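Local coordinates for solute Binding Protein, BlMnBP1 in complex with mannotrisoe (Bifidobacterium animalis subsp. lactis, PDB 6I5V), which probably captures manno-oligosaccharides, here mannotriose, as the solute-binding component of an ABC transporter that serves growth on beta-mannan, at residues L150-E155 / P289-G294; T229-V234 / Q395-D400; I283-F288 / E351-F356; D293-A298 / D358-T363. All blocks are in the same frame, centred on the assembly; numbering follows the deposited sequence.

Contact 1 of 4, residues L150-E155 / P289-G294; sequences LPKTPE and PITVDG. With ZN (zinc ion), chain J.
Lys152 and Thr291 meet where the loop leading into helix 154-167 of this periplasmic-binding-protein-like fold runs beside the loop after strand 283-287. The hydroxyl OG1 of Thr291 donates a 2.6 Å hydrogen bond to Lys152 O, coming from above the carbonyl plane rather than within it. The same OG1 also accepts: a water donates to it at 3.0 Å and in turn takes a hydrogen bond from Lys152 NZ. The lysine chain bends at its third torsion (chi3 63°) and again at the fourth, which carries NZ to the threonine side, near OG1 and CG2. A valine here would keep the bulk but is likely to leave Lys152 O without its side-chain donor and to break the water link to the ammonium group. Further along, Pro289 CB rests against two carbonyl oxygens, 3.6 Å from Thr153 O and 3.7 Å from Pro151 O, and the proline ring also reaches Phe157. Pro154 CG meets Ile290 CG1 at 4.4 Å, and Ile290 also touches Ala225 and Val226 of helix 222-235. The second shell fixes the turn itself: Thr153 is the N-cap of the helix, its OG1 bonded to Glu156 N, while the Glu156 carboxylate takes Lys152 N. Between the two prolines, Pro289 O sits 3.2 Å from Pro154 N, an imide nitrogen with no hydrogen to give.

Contact 2 of 4, residues T229-V234 / Q395-D400; sequences TLYDAV and QDIVVD. With ZN (zinc ion), chain F.
Asp400, whose backbone approaches the Tyr231 ring, holds a carboxylate gripped from several directions. OD1 binds a zinc ion, OD2 lies 2.6 Å from the same metal, and OD2 also forms a salt bridge with Arg406; a second salt bridge joins Arg406 to Asp396. The metal and the guanidinium group would be expected to stabilise the negative charge of this buried acid. Arg406 enters once more through its backbone, for its carbonyl oxygen is hydrogen-bonded to Tyr231 OH. Beside this polar group runs an apolar seam where helices 222-235 and 392-403 pack together; the axes of segments 229-234 and 395-400 approach to 8.9 Å and cross at -32°. Ile397 supplies its branch methyl: CG2 lies 4.0 Å from Tyr231 CB and near the plane of the tyrosine ring, at its edge, while also touching Leu230 CD2. Leu230 holds CG anti to its own nitrogen (chi1 171°), which brings both terminal methyls to Val398 CG2, with CD1 at 4.0 Å and the two side chains roughly perpendicular. One turn on, Val234 CG1 comes within 3.6 Å of Val398 O. Helix 408-425 adds Ile411 beside both Tyr231 and Ile397, and Trp415 beside Ile397.

Contact 3 of 4, residues I283-F288 / E351-F356; sequences IGYMPF and ETYETF
Two rings of the 351-356 loop each receive an aliphatic carbon squarely on one face. Tyr285 CB sits 3.6 Å above the plane of the Tyr353 ring, over its centre, and Pro287 CG lies 3.9 Å above the Phe356 ring in the same manner. Tyr285, on 283-287, an edge strand of a four-stranded mixed sheet, forms an aromatic cluster with Tyr353 and Phe356 of the loop. Tyr285 and Phe356 meet rim to rim, their planes 18° apart and CD2 of the tyrosine 3.6 Å from CE1 of the phenylalanine. The tyrosine is pinned at its far end, where OH shares hydrogen bonds with Leu265 O, Gly134 N and Thr132 O. Gly284 and Met286 make their backbone bonds to strand 134-138, whereas Tyr285 O faces the loop. There Thr355, with its hydroxyl between backbone N and carbonyl carbon (chi1 49°), donates from OG1 to Tyr285 O at 2.5 Å.

Contact 4 of 4, residues D293-A298 / D358-T363; sequences DGKQYA and DVELIT. With ZN (zinc ion), chain J.
Three backbone hydrogen bonds tie Gln296 and Ala298 to Glu360 and Ile362. Glu360 N reaches Gln296 O at 2.9 Å in the carbonyl plane, Ala298 N reaches Glu360 O at 3.1 Å, and Ile362 N meets Ala298 O at 3.2 Å from above the carbonyl plane. This alternation is that of parallel strands: short strand 359-362 joins the long strand 296-308 in the larger mixed sheet, and Ile362 continues the pairing to Ile300. Apolar contacts occupy both faces. On one, Ala298 CB touches Val359 CG1 at 3.7 Å and Leu361 CD2 at 4.0 Å. On the other, Glu360, with CG anti to its nitrogen (chi1 -168°) and extended beyond, lies alongside Tyr297, both side chains pointing the same way; CD2 of the ring is 3.5 Å from Glu360 CB, and OE1 lies at the ring edge, in its plane. Ile362 CD1 closes on Tyr297 CD2 at 3.9 Å. A glycine in place of Tyr297 would probably leave the Glu360 chain without the ring it lies along, and Ile362 CD1 without its apolar partner. Charged contacts stay within the turn before the strand, where Asp293 OD2 binds a zinc ion at 2.3 Å and makes a long salt bridge with Lys295 NZ.

Overall arrangement
Contacts 1, 3 and 4 gather around one chain passage: strand 283-287 of the smaller sheet, loop 289-294, then strand 296-308 of the larger sheet, consistent with an interdomain crossing in a two-lobed binding protein. Contacts 1 and 4 share Asp293 and Gly294, with centres 11 Å apart. Contact 3 joins both, through Pro151 CG on Met286 CE (3.8 Å) and Pro287 CG on Val359 CG2 (3.6 Å). Contact 2 is more remote, its centre about 25 Å from those of contacts 3 and 4, yet Pro154 touches Thr229. The side chain of Tyr285 in contact 3 lies about 9 Å from a bound mannose unit and that of Ala298 in contact 4 about 13 Å, so neither touches it directly.

Contact 1 of 4, residues L150-E155 / P289-G294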
loop_
_atom_site.group_PDB
_atom_site.type_symbol
_atom_site.label_atom_id
_atom_site.label_comp_id
_atom_site.label_asym_id
_atom_site.label_seq_id
_atom_site.Cartn_x
_atom_site.Cartn_y
_atom_site.Cartn_z
ATOM N N LEU A 150 2.076 -18.036 -16.256
ATOM C CA LEU A 150 2.644 -16.995 -15.402
ATOM C C LEU A 150 3.666 -17.587 -14.428
ATOM O O LEU A 150 3.503 -18.713 -13.944
ATOM C CB LEU A 150 1.531 -16.286 -14.648
ATOM C CG LEU A 150 0.547 -15.484 -15.498
ATOM C CD1 LEU A 150 -0.589 -14.987 -14.639
ATOM C CD2 LEU A 150 1.217 -14.305 -16.218
ATOM N N PRO A 151 4.737 -16.853 -14.121
ATOM C CA PRO A 151 5.787 -17.408 -13.257
ATOM C C PRO A 151 5.342 -17.479 -11.808
ATOM O O PRO A 151 4.614 -16.609 -11.323
ATOM C CB PRO A 151 6.950 -16.420 -13.439
ATOM C CG PRO A 151 6.298 -15.162 -13.791
ATOM C CD PRO A 151 5.087 -15.507 -14.607
ATOM N N LYS A 152 5.745 -18.540 -11.108
ATOM C CA LYS A 152 5.336 -18.807 -9.705
ATOM C C LYS A 152 6.529 -18.908 -8.761
ATOM O O LYS A 152 6.306 -19.111 -7.594
ATOM C CB LYS A 152 4.549 -20.112 -9.606
ATOM C CG LYS A 152 3.291 -20.183 -10.449
ATOM C CD LYS A 152 2.682 -21.551 -10.479
ATOM C CE LYS A 152 2.221 -22.039 -9.127
ATOM N NZ LYS A 152 3.013 -23.210 -8.685
ATOM N N THR A 153 7.745 -18.778 -9.250
ATOM C CA THR A 153 8.938 -18.853 -8.426
ATOM C C THR A 153 9.895 -17.761 -8.878
ATOM O O THR A 153 9.769 -17.224 -9.987
ATOM C CB THR A 153 9.667 -20.206 -8.539
ATOM O OG1 THR A 153 10.398 -20.231 -9.780
ATOM C CG2 THR A 153 8.699 -21.416 -8.438
ATOM N N PRO A 154 10.889 -17.435 -8.054
ATOM C CA PRO A 154 11.787 -16.332 -8.438
ATOM C C PRO A 154 12.609 -16.668 -9.668
ATOM O O PRO A 154 12.851 -15.784 -10.494
ATOM C CB PRO A 154 12.655 -16.129 -7.182
ATOM C CG PRO A 154 11.760 -16.591 -6.041
ATOM C CD PRO A 154 11.064 -17.827 -6.640
ATOM N N GLU A 155 13.033 -17.934 -9.803
ATOM C CA GLU A 155 13.791 -18.379 -10.971
ATOM C C GLU A 155 12.951 -18.296 -12.244
ATOM O O GLU A 155 13.435 -17.854 -13.293
ATOM C CB GLU A 155 14.282 -19.812 -10.747
ATOM C CG GLU A 155 15.297 -20.007 -9.588
ATOM C CD GLU A 155 14.692 -20.078 -8.167
ATOM O OE1 GLU A 155 13.451 -19.961 -7.981
ATOM O OE2 GLU A 155 15.494 -20.264 -7.222
ATOM N N PRO A 289 5.685 -13.820 -7.710
ATOM C CA PRO A 289 6.213 -15.171 -8.054
ATOM C C PRO A 289 6.964 -15.850 -6.911
ATOM O O PRO A 289 8.169 -16.104 -6.974
ATOM C CB PRO A 289 7.133 -14.865 -9.249
ATOM C CG PRO A 289 7.499 -13.403 -9.072
ATOM C CD PRO A 289 6.240 -12.793 -8.589
ATOM N N ILE A 290 6.246 -16.116 -5.835
ATOM C CA ILE A 290 6.696 -17.004 -4.779
ATOM C C ILE A 290 5.629 -18.076 -4.596
ATOM O O ILE A 290 4.424 -17.793 -4.609
ATOM C CB ILE A 290 6.963 -16.242 -3.461
ATOM C CG1 ILE A 290 8.290 -15.468 -3.545
ATOM C CG2 ILE A 290 6.968 -17.207 -2.210
ATOM C CD1 ILE A 290 8.466 -14.305 -2.537
ATOM N N THR A 291 6.075 -19.299 -4.417
ATOM C CA THR A 291 5.208 -20.404 -4.029
ATOM C C THR A 291 5.695 -20.945 -2.701
ATOM O O THR A 291 6.899 -21.148 -2.515
ATOM C CB THR A 291 5.226 -21.532 -5.064
ATOM O OG1 THR A 291 4.991 -20.977 -6.361
ATOM C CG2 THR A 291 4.150 -22.602 -4.753
ATOM N N VAL A 292 4.766 -21.203 -1.790
ATOM C CA VAL A 292 5.116 -21.749 -0.483
ATOM C C VAL A 292 4.461 -23.126 -0.365
ATOM O O VAL A 292 3.230 -23.247 -0.274
ATOM C CB VAL A 292 4.722 -20.811 0.665
ATOM C CG1 VAL A 292 5.208 -21.362 1.981
ATOM C CG2 VAL A 292 5.369 -19.411 0.456
ATOM N N ASP A 293 5.280 -24.167 -0.413
ATOM C CA ASP A 293 4.776 -25.538 -0.308
ATOM C C ASP A 293 3.519 -25.726 -1.169
ATOM O O ASP A 293 2.434 -26.030 -0.682
ATOM C CB ASP A 293 4.505 -25.866 1.159
ATOM C CG ASP A 293 4.018 -27.285 1.370
ATOM O OD1 ASP A 293 4.649 -28.244 0.876
ATOM O OD2 ASP A 293 2.992 -27.437 2.050
ATOM N N GLY A 294 3.666 -25.470 -2.474
ATOM C CA GLY A 294 2.595 -25.721 -3.415
ATOM C C GLY A 294 1.486 -24.686 -3.518
ATOM O O GLY A 294 0.653 -24.801 -4.423
HETATM ZN ZN ZN J . 2.092 -29.218 3.199
HETATM O O HOH W 1 5.455 -23.564 -7.790
#

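Contact 2 of 4, residues T229-V234 / Q395-D400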
loop_
_atom_site.group_PDB
_atom_site.type_symbol
_atom_site.label_atom_id
_atom_site.label_comp_id
_atom_site.label_asym_id
_atom_site.label_seq_id
_atom_site.Cartn_x
_atom_site.Cartn_y
_atom_site.Cartn_z
ATOM N N THR A 229 14.697 -10.926 -5.591
ATOM C CA THR A 229 14.015 -10.716 -6.867
ATOM C C THR A 229 14.364 -9.339 -7.424
ATOM O O THR A 229 14.682 -9.197 -8.608
ATOM C CB THR A 229 12.503 -10.852 -6.728
ATOM O OG1 THR A 229 12.145 -12.183 -6.337
ATOM C CG2 THR A 229 11.780 -10.504 -8.017
ATOM N N LEU A 230 14.301 -8.300 -6.583
ATOM C CA LEU A 230 14.663 -6.970 -7.061
ATOM C C LEU A 230 16.140 -6.911 -7.419
ATOM O O LEU A 230 16.517 -6.407 -8.478
ATOM C CB LEU A 230 14.340 -5.924 -6.010
ATOM C CG LEU A 230 14.873 -4.515 -6.308
ATOM C CD1 LEU A 230 14.270 -3.896 -7.505
ATOM C CD2 LEU A 230 14.554 -3.640 -5.115
ATOM N N TYR A 231 16.992 -7.407 -6.524
ATOM C CA TYR A 231 18.421 -7.344 -6.751
ATOM C C TYR A 231 18.768 -7.989 -8.090
ATOM O O TYR A 231 19.472 -7.396 -8.904
ATOM C CB TYR A 231 19.158 -8.019 -5.586
ATOM C CG TYR A 231 20.654 -7.915 -5.712
ATOM C CD1 TYR A 231 21.348 -8.763 -6.548
ATOM C CD2 TYR A 231 21.382 -7.015 -4.993
ATOM C CE1 TYR A 231 22.705 -8.670 -6.679
ATOM C CE2 TYR A 231 22.755 -6.940 -5.098
ATOM C CZ TYR A 231 23.416 -7.773 -5.962
ATOM O OH TYR A 231 24.796 -7.712 -6.125
ATOM N N ASP A 232 18.205 -9.170 -8.365
ATOM C CA ASP A 232 18.622 -9.933 -9.539
ATOM C C ASP A 232 18.161 -9.236 -10.800
ATOM O O ASP A 232 18.916 -9.158 -11.782
ATOM C CB ASP A 232 18.058 -11.349 -9.510
ATOM C CG ASP A 232 18.782 -12.256 -8.533
ATOM O OD1 ASP A 232 19.886 -11.893 -8.112
ATOM O OD2 ASP A 232 18.264 -13.346 -8.217
ATOM N N ALA A 233 16.914 -8.726 -10.781
ATOM C CA ALA A 233 16.389 -7.961 -11.904
ATOM C C ALA A 233 17.327 -6.812 -12.267
ATOM O O ALA A 233 17.686 -6.638 -13.440
ATOM C CB ALA A 233 14.999 -7.423 -11.583
ATOM N N VAL A 234 17.751 -6.021 -11.271
ATOM C CA VAL A 234 18.641 -4.895 -11.571
ATOM C C VAL A 234 19.994 -5.397 -12.059
ATOM O O VAL A 234 20.557 -4.878 -13.041
ATOM C CB VAL A 234 18.801 -3.964 -10.343
ATOM C CG1 VAL A 234 19.943 -2.909 -10.594
ATOM C CG2 VAL A 234 17.514 -3.298 -10.051
ATOM N N GLN A 395 16.020 1.540 -2.161
ATOM C CA GLN A 395 16.859 2.293 -3.093
ATOM C C GLN A 395 18.310 1.831 -2.980
ATOM O O GLN A 395 19.020 1.702 -3.986
ATOM C CB GLN A 395 16.720 3.802 -2.830
ATOM C CG GLN A 395 15.409 4.327 -3.313
ATOM C CD GLN A 395 15.136 5.805 -2.980
ATOM O OE1 GLN A 395 15.913 6.468 -2.287
ATOM N NE2 GLN A 395 14.017 6.317 -3.496
ATOM N N ASP A 396 18.720 1.478 -1.761
ATOM C CA ASP A 396 20.066 0.995 -1.523
ATOM C C ASP A 396 20.318 -0.290 -2.307
ATOM O O ASP A 396 21.414 -0.506 -2.832
ATOM C CB ASP A 396 20.249 0.746 -0.028
ATOM C CG ASP A 396 21.681 0.947 0.425
ATOM O OD1 ASP A 396 22.383 1.612 -0.347
ATOM O OD2 ASP A 396 22.089 0.450 1.525
ATOM N N ILE A 397 19.300 -1.151 -2.389
ATOM C CA ILE A 397 19.439 -2.411 -3.096
ATOM C C ILE A 397 19.711 -2.132 -4.568
ATOM O O ILE A 397 20.664 -2.658 -5.161
ATOM C CB ILE A 397 18.187 -3.285 -2.878
ATOM C CG1 ILE A 397 18.092 -3.735 -1.431
ATOM C CG2 ILE A 397 18.280 -4.597 -3.704
ATOM C CD1 ILE A 397 16.789 -4.542 -1.099
ATOM N N VAL A 398 18.895 -1.260 -5.168
ATOM C CA VAL A 398 19.021 -0.977 -6.592
ATOM C C VAL A 398 20.420 -0.458 -6.894
ATOM O O VAL A 398 21.097 -0.913 -7.837
ATOM C CB VAL A 398 17.917 0.007 -7.007
ATOM C CG1 VAL A 398 18.094 0.561 -8.413
ATOM C CG2 VAL A 398 16.581 -0.682 -6.919
ATOM N N VAL A 399 20.897 0.467 -6.059
ATOM C CA VAL A 399 22.153 1.152 -6.335
ATOM C C VAL A 399 23.311 0.172 -6.304
ATOM O O VAL A 399 24.180 0.180 -7.185
ATOM C CB VAL A 399 22.354 2.298 -5.328
ATOM C CG1 VAL A 399 23.791 2.792 -5.346
ATOM C CG2 VAL A 399 21.407 3.404 -5.660
ATOM N N ASP A 400 23.322 -0.704 -5.299
ATOM C CA ASP A 400 24.429 -1.616 -5.092
ATOM C C ASP A 400 24.353 -2.832 -5.998
ATOM O O ASP A 400 25.393 -3.421 -6.330
ATOM C CB ASP A 400 24.451 -2.040 -3.619
ATOM C CG ASP A 400 24.940 -0.951 -2.728
ATOM O OD1 ASP A 400 25.431 0.059 -3.292
ATOM O OD2 ASP A 400 24.823 -1.095 -1.493
HETATM ZN ZN ZN F . 26.208 1.112 -1.582
HETATM O O HOH W 2 24.719 1.879 -1.196
#

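Contact 3 of 4, residues I283-F288 / E351-F356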
loop_
_atom_site.group_PDB
_atom_site.type_symbol
_atom_site.label_atom_id
_atom_site.label_comp_id
_atom_site.label_asym_id
_atom_site.label_seq_id
_atom_site.Cartn_x
_atom_site.Cartn_y
_atom_site.Cartn_z
ATOM N N ILE A 283 -3.488 -4.688 -19.896
ATOM C CA ILE A 283 -2.956 -4.658 -18.540
ATOM C C ILE A 283 -3.604 -5.803 -17.771
ATOM O O ILE A 283 -4.830 -5.977 -17.796
ATOM C CB ILE A 283 -3.235 -3.309 -17.852
ATOM C CG1 ILE A 283 -2.692 -2.139 -18.664
ATOM C CG2 ILE A 283 -2.655 -3.297 -16.406
ATOM C CD1 ILE A 283 -1.246 -2.252 -19.002
ATOM N N GLY A 284 -2.783 -6.607 -17.111
ATOM C CA GLY A 284 -3.274 -7.601 -16.194
ATOM C C GLY A 284 -2.602 -7.450 -14.853
ATOM O O GLY A 284 -1.806 -6.530 -14.628
ATOM N N TYR A 285 -3.002 -8.328 -13.954
ATOM C CA TYR A 285 -2.479 -8.382 -12.602
ATOM C C TYR A 285 -2.205 -9.843 -12.304
ATOM O O TYR A 285 -3.037 -10.704 -12.591
ATOM C CB TYR A 285 -3.461 -7.769 -11.585
ATOM C CG TYR A 285 -2.788 -7.226 -10.358
ATOM C CD1 TYR A 285 -1.822 -6.260 -10.470
ATOM C CD2 TYR A 285 -3.100 -7.697 -9.091
ATOM C CE1 TYR A 285 -1.178 -5.781 -9.398
ATOM C CE2 TYR A 285 -2.467 -7.175 -7.972
ATOM C CZ TYR A 285 -1.495 -6.223 -8.145
ATOM O OH TYR A 285 -0.820 -5.700 -7.070
ATOM N N MET A 286 -1.039 -10.113 -11.751
ATOM C CA MET A 286 -0.608 -11.461 -11.452
ATOM C C MET A 286 -0.121 -11.560 -10.020
ATOM O O MET A 286 0.246 -10.559 -9.399
ATOM C CB MET A 286 0.517 -11.891 -12.399
ATOM C CG MET A 286 1.728 -10.967 -12.373
ATOM S SD MET A 286 3.074 -11.599 -13.422
ATOM C CE MET A 286 3.864 -12.696 -12.257
ATOM N N PRO A 287 -0.093 -12.764 -9.471
ATOM C CA PRO A 287 0.498 -12.951 -8.146
ATOM C C PRO A 287 1.994 -12.711 -8.179
ATOM O O PRO A 287 2.656 -12.916 -9.198
ATOM C CB PRO A 287 0.186 -14.414 -7.823
ATOM C CG PRO A 287 -0.952 -14.784 -8.733
ATOM C CD PRO A 287 -0.699 -14.002 -9.986
ATOM N N PHE A 288 2.524 -12.263 -7.052
ATOM C CA PHE A 288 3.968 -12.204 -6.905
ATOM C C PHE A 288 4.545 -13.620 -6.996
ATOM O O PHE A 288 3.994 -14.545 -6.395
ATOM C CB PHE A 288 4.343 -11.553 -5.570
ATOM C CG PHE A 288 5.800 -11.189 -5.466
ATOM C CD1 PHE A 288 6.726 -12.113 -5.009
ATOM C CD2 PHE A 288 6.242 -9.954 -5.858
ATOM C CE1 PHE A 288 8.063 -11.794 -4.922
ATOM C CE2 PHE A 288 7.619 -9.615 -5.783
ATOM C CZ PHE A 288 8.522 -10.551 -5.316
ATOM N N GLU A 351 -15.332 -11.384 -6.938
ATOM C CA GLU A 351 -14.313 -12.286 -7.473
ATOM C C GLU A 351 -13.328 -11.495 -8.331
ATOM O O GLU A 351 -13.711 -10.911 -9.349
ATOM C CB GLU A 351 -14.962 -13.411 -8.288
ATOM C CG GLU A 351 -13.995 -14.487 -8.803
ATOM C CD GLU A 351 -13.710 -15.586 -7.789
ATOM O OE1 GLU A 351 -12.598 -15.588 -7.213
ATOM O OE2 GLU A 351 -14.591 -16.454 -7.576
ATOM N N THR A 352 -12.059 -11.473 -7.917
ATOM C CA THR A 352 -11.075 -10.611 -8.563
ATOM C C THR A 352 -10.476 -11.318 -9.772
ATOM O O THR A 352 -11.140 -12.133 -10.419
ATOM C CB THR A 352 -9.963 -10.191 -7.588
ATOM O OG1 THR A 352 -9.187 -11.336 -7.210
ATOM C CG2 THR A 352 -10.553 -9.524 -6.338
ATOM N N TYR A 353 -9.217 -11.021 -10.068
ATOM C CA TYR A 353 -8.599 -11.515 -11.286
ATOM C C TYR A 353 -8.563 -13.038 -11.318
ATOM O O TYR A 353 -8.369 -13.705 -10.296
ATOM C CB TYR A 353 -7.192 -10.951 -11.397
ATOM C CG TYR A 353 -7.142 -9.449 -11.347
ATOM C CD1 TYR A 353 -7.108 -8.773 -10.130
ATOM C CD2 TYR A 353 -7.117 -8.708 -12.515
ATOM C CE1 TYR A 353 -7.047 -7.384 -10.080
ATOM C CE2 TYR A 353 -7.060 -7.328 -12.485
ATOM C CZ TYR A 353 -7.022 -6.672 -11.259
ATOM O OH TYR A 353 -6.964 -5.320 -11.244
ATOM N N GLU A 354 -8.765 -13.589 -12.515
ATOM C CA GLU A 354 -8.664 -15.030 -12.681
ATOM C C GLU A 354 -7.277 -15.529 -12.319
ATOM O O GLU A 354 -7.129 -16.656 -11.832
ATOM C CB GLU A 354 -9.006 -15.419 -14.120
ATOM C CG GLU A 354 -8.450 -16.788 -14.574
ATOM C CD GLU A 354 -8.981 -17.953 -13.750
ATOM O OE1 GLU A 354 -10.081 -17.810 -13.157
ATOM O OE2 GLU A 354 -8.296 -19.005 -13.692
ATOM N N THR A 355 -6.247 -14.715 -12.548
ATOM C CA THR A 355 -4.903 -15.150 -12.207
ATOM C C THR A 355 -4.747 -15.456 -10.722
ATOM O O THR A 355 -3.721 -16.031 -10.347
ATOM C CB THR A 355 -3.873 -14.092 -12.600
ATOM O OG1 THR A 355 -4.300 -12.810 -12.103
ATOM C CG2 THR A 355 -3.682 -14.047 -14.121
ATOM N N PHE A 356 -5.717 -15.079 -9.878
ATOM C CA PHE A 356 -5.627 -15.286 -8.433
ATOM C C PHE A 356 -6.534 -16.397 -7.906
ATOM O O PHE A 356 -6.569 -16.623 -6.693
ATOM C CB PHE A 356 -5.936 -13.972 -7.698
ATOM C CG PHE A 356 -4.784 -12.993 -7.693
ATOM C CD1 PHE A 356 -4.534 -12.194 -8.805
ATOM C CD2 PHE A 356 -3.940 -12.892 -6.589
ATOM C CE1 PHE A 356 -3.468 -11.271 -8.815
ATOM C CE2 PHE A 356 -2.873 -11.977 -6.580
ATOM C CZ PHE A 356 -2.636 -11.166 -7.705
#

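Contact 4 of 4, residues D293-A298 / D358-T363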
loop_
_atom_site.group_PDB
_atom_site.type_symbol
_atom_site.label_atom_id
_atom_site.label_comp_id
_atom_site.label_asym_id
_atom_site.label_seq_id
_atom_site.Cartn_x
_atom_site.Cartn_y
_atom_site.Cartn_z
ATOM N N ASP A 293 5.280 -24.167 -0.413
ATOM C CA ASP A 293 4.776 -25.538 -0.308
ATOM C C ASP A 293 3.519 -25.726 -1.169
ATOM O O ASP A 293 2.434 -26.030 -0.682
ATOM C CB ASP A 293 4.505 -25.866 1.159
ATOM C CG ASP A 293 4.018 -27.285 1.370
ATOM O OD1 ASP A 293 4.649 -28.244 0.876
ATOM O OD2 ASP A 293 2.992 -27.437 2.050
ATOM N N GLY A 294 3.666 -25.470 -2.474
ATOM C CA GLY A 294 2.595 -25.721 -3.415
ATOM C C GLY A 294 1.486 -24.686 -3.518
ATOM O O GLY A 294 0.653 -24.801 -4.423
ATOM N N LYS A 295 1.430 -23.675 -2.647
ATOM C CA LYS A 295 0.389 -22.658 -2.745
ATOM C C LYS A 295 1.013 -21.275 -2.864
ATOM O O LYS A 295 2.119 -21.022 -2.351
ATOM C CB LYS A 295 -0.548 -22.659 -1.535
ATOM C CG LYS A 295 -1.118 -24.027 -1.176
ATOM C CD LYS A 295 -1.635 -24.091 0.259
ATOM C CE LYS A 295 -1.729 -25.556 0.781
ATOM N NZ LYS A 295 -0.455 -26.022 1.474
ATOM N N GLN A 296 0.298 -20.398 -3.570
ATOM C CA GLN A 296 0.613 -18.979 -3.616
ATOM C C GLN A 296 -0.345 -18.199 -2.723
ATOM O O GLN A 296 -1.535 -18.525 -2.573
ATOM C CB GLN A 296 0.574 -18.417 -5.043
ATOM C CG GLN A 296 1.625 -19.019 -5.979
ATOM C CD GLN A 296 1.888 -18.135 -7.160
ATOM O OE1 GLN A 296 2.881 -17.376 -7.187
ATOM N NE2 GLN A 296 0.986 -18.183 -8.141
ATOM N N TYR A 297 0.210 -17.165 -2.125
ATOM C CA TYR A 297 -0.487 -16.340 -1.159
ATOM C C TYR A 297 -0.338 -14.869 -1.529
ATOM O O TYR A 297 0.723 -14.431 -1.989
ATOM C CB TYR A 297 0.069 -16.570 0.228
ATOM C CG TYR A 297 -0.020 -17.982 0.743
ATOM C CD1 TYR A 297 0.999 -18.882 0.501
ATOM C CD2 TYR A 297 -1.096 -18.410 1.501
ATOM C CE1 TYR A 297 0.949 -20.152 0.986
ATOM C CE2 TYR A 297 -1.159 -19.703 1.988
ATOM C CZ TYR A 297 -0.133 -20.562 1.727
ATOM O OH TYR A 297 -0.161 -21.849 2.194
ATOM N N ALA A 298 -1.407 -14.116 -1.321
ATOM C CA ALA A 298 -1.398 -12.671 -1.490
ATOM C C ALA A 298 -2.110 -12.034 -0.305
ATOM O O ALA A 298 -3.274 -12.347 -0.021
ATOM C CB ALA A 298 -2.072 -12.266 -2.802
ATOM N N ASP A 358 -6.387 -19.551 -7.671
ATOM C CA ASP A 358 -5.702 -20.519 -6.813
ATOM C C ASP A 358 -4.897 -19.868 -5.691
ATOM O O ASP A 358 -4.173 -20.576 -4.980
ATOM C CB ASP A 358 -4.729 -21.404 -7.616
ATOM C CG ASP A 358 -5.423 -22.298 -8.626
ATOM O OD1 ASP A 358 -6.591 -22.696 -8.373
ATOM O OD2 ASP A 358 -4.771 -22.612 -9.660
ATOM N N VAL A 359 -4.948 -18.549 -5.560
ATOM C CA VAL A 359 -4.183 -17.852 -4.534
ATOM C C VAL A 359 -5.001 -17.826 -3.247
ATOM O O VAL A 359 -6.168 -17.421 -3.240
ATOM C CB VAL A 359 -3.812 -16.425 -4.986
ATOM C CG1 VAL A 359 -3.066 -15.665 -3.849
ATOM C CG2 VAL A 359 -2.957 -16.433 -6.307
ATOM N N GLU A 360 -4.380 -18.239 -2.150
ATOM C CA GLU A 360 -4.947 -18.018 -0.832
ATOM C C GLU A 360 -4.737 -16.566 -0.414
ATOM O O GLU A 360 -3.596 -16.076 -0.346
ATOM C CB GLU A 360 -4.312 -18.966 0.168
ATOM C CG GLU A 360 -5.041 -18.996 1.488
ATOM C CD GLU A 360 -4.694 -20.234 2.260
ATOM O OE1 GLU A 360 -4.511 -20.126 3.499
ATOM O OE2 GLU A 360 -4.581 -21.307 1.599
ATOM N N LEU A 361 -5.843 -15.878 -0.157
ATOM C CA LEU A 361 -5.834 -14.491 0.285
ATOM C C LEU A 361 -5.816 -14.462 1.799
ATOM O O LEU A 361 -6.723 -14.996 2.443
ATOM C CB LEU A 361 -7.060 -13.759 -0.239
ATOM C CG LEU A 361 -7.156 -13.664 -1.758
ATOM C CD1 LEU A 361 -8.472 -13.080 -2.212
ATOM C CD2 LEU A 361 -5.985 -12.868 -2.305
ATOM N N ILE A 362 -4.777 -13.862 2.361
ATOM C CA ILE A 362 -4.623 -13.787 3.803
ATOM C C ILE A 362 -4.447 -12.335 4.218
ATOM O O ILE A 362 -4.105 -11.465 3.414
ATOM C CB ILE A 362 -3.443 -14.646 4.284
ATOM C CG1 ILE A 362 -2.158 -14.228 3.559
ATOM C CG2 ILE A 362 -3.786 -16.151 4.052
ATOM C CD1 ILE A 362 -1.003 -15.203 3.738
ATOM N N THR A 363 -4.753 -12.078 5.495
ATOM C CA THR A 363 -4.562 -10.778 6.120
ATOM C C THR A 363 -3.780 -10.943 7.418
ATOM O O THR A 363 -3.944 -11.934 8.127
ATOM C CB THR A 363 -5.891 -10.106 6.387
ATOM O OG1 THR A 363 -6.543 -10.777 7.469
ATOM C CG2 THR A 363 -6.758 -10.156 5.143
HETATM ZN ZN ZN J . 2.092 -29.218 3.199
#